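Local coordinates for protein myosin-2 (PDB 6IXO) that carries organelles and other cargo along polarised actin cables as a class V myosin, gripping receptor proteins on the cargo with its globular tail domain, at residues Asn107-Tyr112 with Asp379-Ile384. Sequence-based numbering, arbitrary orientation.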
loop_
_atom_site.group_PDB
_atom_site.type_symbol
_atom_site.label_atom_id
_atom_site.label_comp_id
_atom_site.label_asym_id
_atom_site.label_seq_id
_atom_site.Cartn_x
_atom_site.Cartn_y
_atom_site.Cartn_z
ATOM N N ASN A 107 -0.242 10.027 8.429
ATOM C CA ASN A 107 -0.931 10.798 9.471
ATOM C C ASN A 107 -1.536 9.914 10.547
ATOM O O ASN A 107 -1.474 10.218 11.751
ATOM C CB ASN A 107 -1.991 11.701 8.840
ATOM C CG ASN A 107 -1.400 13.012 8.425
ATOM O OD1 ASN A 107 -1.236 13.947 9.256
ATOM N ND2 ASN A 107 -0.952 13.079 7.168
ATOM N N VAL A 108 -2.108 8.799 10.128
ATOM C CA VAL A 108 -2.691 7.868 11.102
ATOM C C VAL A 108 -1.565 7.211 11.897
ATOM O O VAL A 108 -1.688 6.988 13.116
ATOM C CB VAL A 108 -3.597 6.824 10.413
ATOM C CG1 VAL A 108 -3.989 5.724 11.386
ATOM C CG2 VAL A 108 -4.854 7.523 9.856
ATOM N N ARG A 109 -0.426 6.952 11.243
ATOM C CA ARG A 109 0.712 6.435 12.013
ATOM C C ARG A 109 1.162 7.462 13.055
ATOM O O ARG A 109 1.581 7.105 14.175
ATOM C CB ARG A 109 1.903 6.082 11.104
ATOM C CG ARG A 109 3.059 5.449 11.872
ATOM C CD ARG A 109 2.614 4.131 12.522
ATOM N NE ARG A 109 3.750 3.385 13.095
ATOM C CZ ARG A 109 3.616 2.240 13.775
ATOM N NH1 ARG A 109 2.385 1.720 13.993
ATOM N NH2 ARG A 109 4.704 1.639 14.267
ATOM N N GLU A 110 1.117 8.739 12.690
ATOM C CA GLU A 110 1.582 9.755 13.651
ATOM C C GLU A 110 0.602 9.818 14.847
ATOM O O GLU A 110 0.998 9.977 15.991
ATOM C CB GLU A 110 1.677 11.126 12.966
ATOM C CG GLU A 110 2.159 12.267 13.878
ATOM C CD GLU A 110 3.675 12.267 14.000
ATOM O OE1 GLU A 110 4.323 11.381 13.393
ATOM O OE2 GLU A 110 4.201 13.167 14.674
ATOM N N LEU A 111 -0.689 9.684 14.563
ATOM C CA LEU A 111 -1.722 9.709 15.601
ATOM C C LEU A 111 -1.579 8.507 16.523
ATOM O O LEU A 111 -1.658 8.614 17.746
ATOM C CB LEU A 111 -3.108 9.695 14.971
ATOM C CG LEU A 111 -3.563 11.003 14.327
ATOM C CD1 LEU A 111 -4.840 10.806 13.470
ATOM C CD2 LEU A 111 -3.783 12.081 15.443
ATOM N N TYR A 112 -1.384 7.341 15.925
ATOM C CA TYR A 112 -1.300 6.128 16.715
ATOM C C TYR A 112 -0.080 6.221 17.599
ATOM O O TYR A 112 -0.116 5.918 18.793
ATOM C CB TYR A 112 -1.259 4.882 15.793
ATOM C CG TYR A 112 -1.017 3.600 16.572
ATOM C CD1 TYR A 112 -2.038 3.026 17.336
ATOM C CD2 TYR A 112 0.232 2.989 16.581
ATOM C CE1 TYR A 112 -1.813 1.872 18.095
ATOM C CE2 TYR A 112 0.461 1.811 17.308
ATOM C CZ TYR A 112 -0.564 1.264 18.076
ATOM O OH TYR A 112 -0.347 0.094 18.788
ATOM N N ASP A 379 -1.217 -5.298 8.692
ATOM C CA ASP A 379 -0.816 -3.915 8.558
ATOM C C ASP A 379 0.694 -3.861 8.852
ATOM O O ASP A 379 1.095 -4.081 10.011
ATOM C CB ASP A 379 -1.626 -3.033 9.564
ATOM C CG ASP A 379 -1.139 -1.583 9.622
ATOM O OD1 ASP A 379 -0.263 -1.150 8.809
ATOM O OD2 ASP A 379 -1.688 -0.852 10.477
ATOM N N PRO A 380 1.521 -3.489 7.870
ATOM C CA PRO A 380 2.974 -3.621 8.128
ATOM C C PRO A 380 3.425 -2.585 9.184
ATOM O O PRO A 380 4.437 -2.796 9.821
ATOM C CB PRO A 380 3.615 -3.339 6.770
ATOM C CG PRO A 380 2.606 -2.439 6.067
ATOM C CD PRO A 380 1.248 -2.954 6.517
ATOM N N PHE A 381 2.674 -1.499 9.336
ATOM C CA PHE A 381 2.948 -0.534 10.452
ATOM C C PHE A 381 2.881 -1.194 11.815
ATOM O O PHE A 381 3.565 -0.780 12.772
ATOM C CB PHE A 381 1.941 0.616 10.431
ATOM C CG PHE A 381 2.198 1.609 9.338
ATOM C CD1 PHE A 381 3.241 2.523 9.446
ATOM C CD2 PHE A 381 1.431 1.606 8.179
ATOM C CE1 PHE A 381 3.495 3.456 8.437
ATOM C CE2 PHE A 381 1.692 2.523 7.149
ATOM C CZ PHE A 381 2.715 3.454 7.285
ATOM N N SER A 382 2.000 -2.187 11.945
ATOM C CA SER A 382 1.726 -2.759 13.264
ATOM C C SER A 382 2.919 -3.624 13.719
ATOM O O SER A 382 2.984 -4.058 14.888
ATOM C CB SER A 382 0.439 -3.592 13.241
ATOM O OG SER A 382 0.687 -4.853 12.619
ATOM N N LEU A 383 3.847 -3.876 12.792
ATOM C CA LEU A 383 4.962 -4.773 13.055
ATOM C C LEU A 383 6.217 -4.014 13.470
ATOM O O LEU A 383 7.234 -4.619 13.784
ATOM C CB LEU A 383 5.296 -5.626 11.816
ATOM C CG LEU A 383 4.140 -6.455 11.266
ATOM C CD1 LEU A 383 4.655 -7.197 10.007
ATOM C CD2 LEU A 383 3.613 -7.428 12.279
ATOM N N ILE A 384 6.167 -2.691 13.420
ATOM C CA ILE A 384 7.365 -1.935 13.742
ATOM C C ILE A 384 7.098 -0.951 14.891
ATOM O O ILE A 384 5.947 -0.551 15.159
ATOM C CB ILE A 384 7.903 -1.183 12.524
ATOM C CG1 ILE A 384 6.959 -0.062 12.142
ATOM C CG2 ILE A 384 8.057 -2.132 11.296
ATOM C CD1 ILE A 384 7.393 0.626 10.874
HETATM O O HOH W 1 3.013 -0.721 15.897
#
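In the all-helical globular tail, the cargo-binding domain of this class V myosin, a 3-10 turn at 380-383 of the long linker between helices 336-350 and 403-415 is laid against helix 97-124, and Arg-109 supplies nearly all of the helix's side of the contact. With CG anti to the backbone N (chi1 -176°) and a bend at chi2, its side chain reaches across to Phe-381 and Ile-384. The methylene carbons and the Phe-381 ring run alongside each other, pointing opposite ways, CD of Arg-109 lying 3.5 Å from CD1 of Phe-381, while the guanidinium and ring planes stand 41° apart; this is van der Waals packing rather than a parallel stack. Beyond the ring, NH2 of Arg-109 donates a weak, bent hydrogen bond to O of Ile-384 at 2.7 Å (N-H...O 129°), with the acceptor near the guanidinium plane. By contrast, O of Phe-381 sits over one guanidinium face, 3.0 Å from NH1 of Arg-109 at an angle too poor for a hydrogen bond. Replacing the arginine by an alanine is likely to leave O of Ile-384 without its direct side-chain donor, a bound water without NH1, and CD1 and CE1 of the Phe-381 ring without their aliphatic neighbours. The turn has its own bracing: Asp-379 forms an Asx turn, its OD1 taking the backbone N of Phe-381 at 3.0 Å from above the carboxylate plane, and OD2 is held by Ser-155 of helix 134-180. Val-225 of helix 223-247 also touches Phe-381. That water gives a second link between Arg-109 and Ile-384, accepting from NH1 of Arg-109 at 3.2 Å and donating to O of Ile-384 at 3.0 Å.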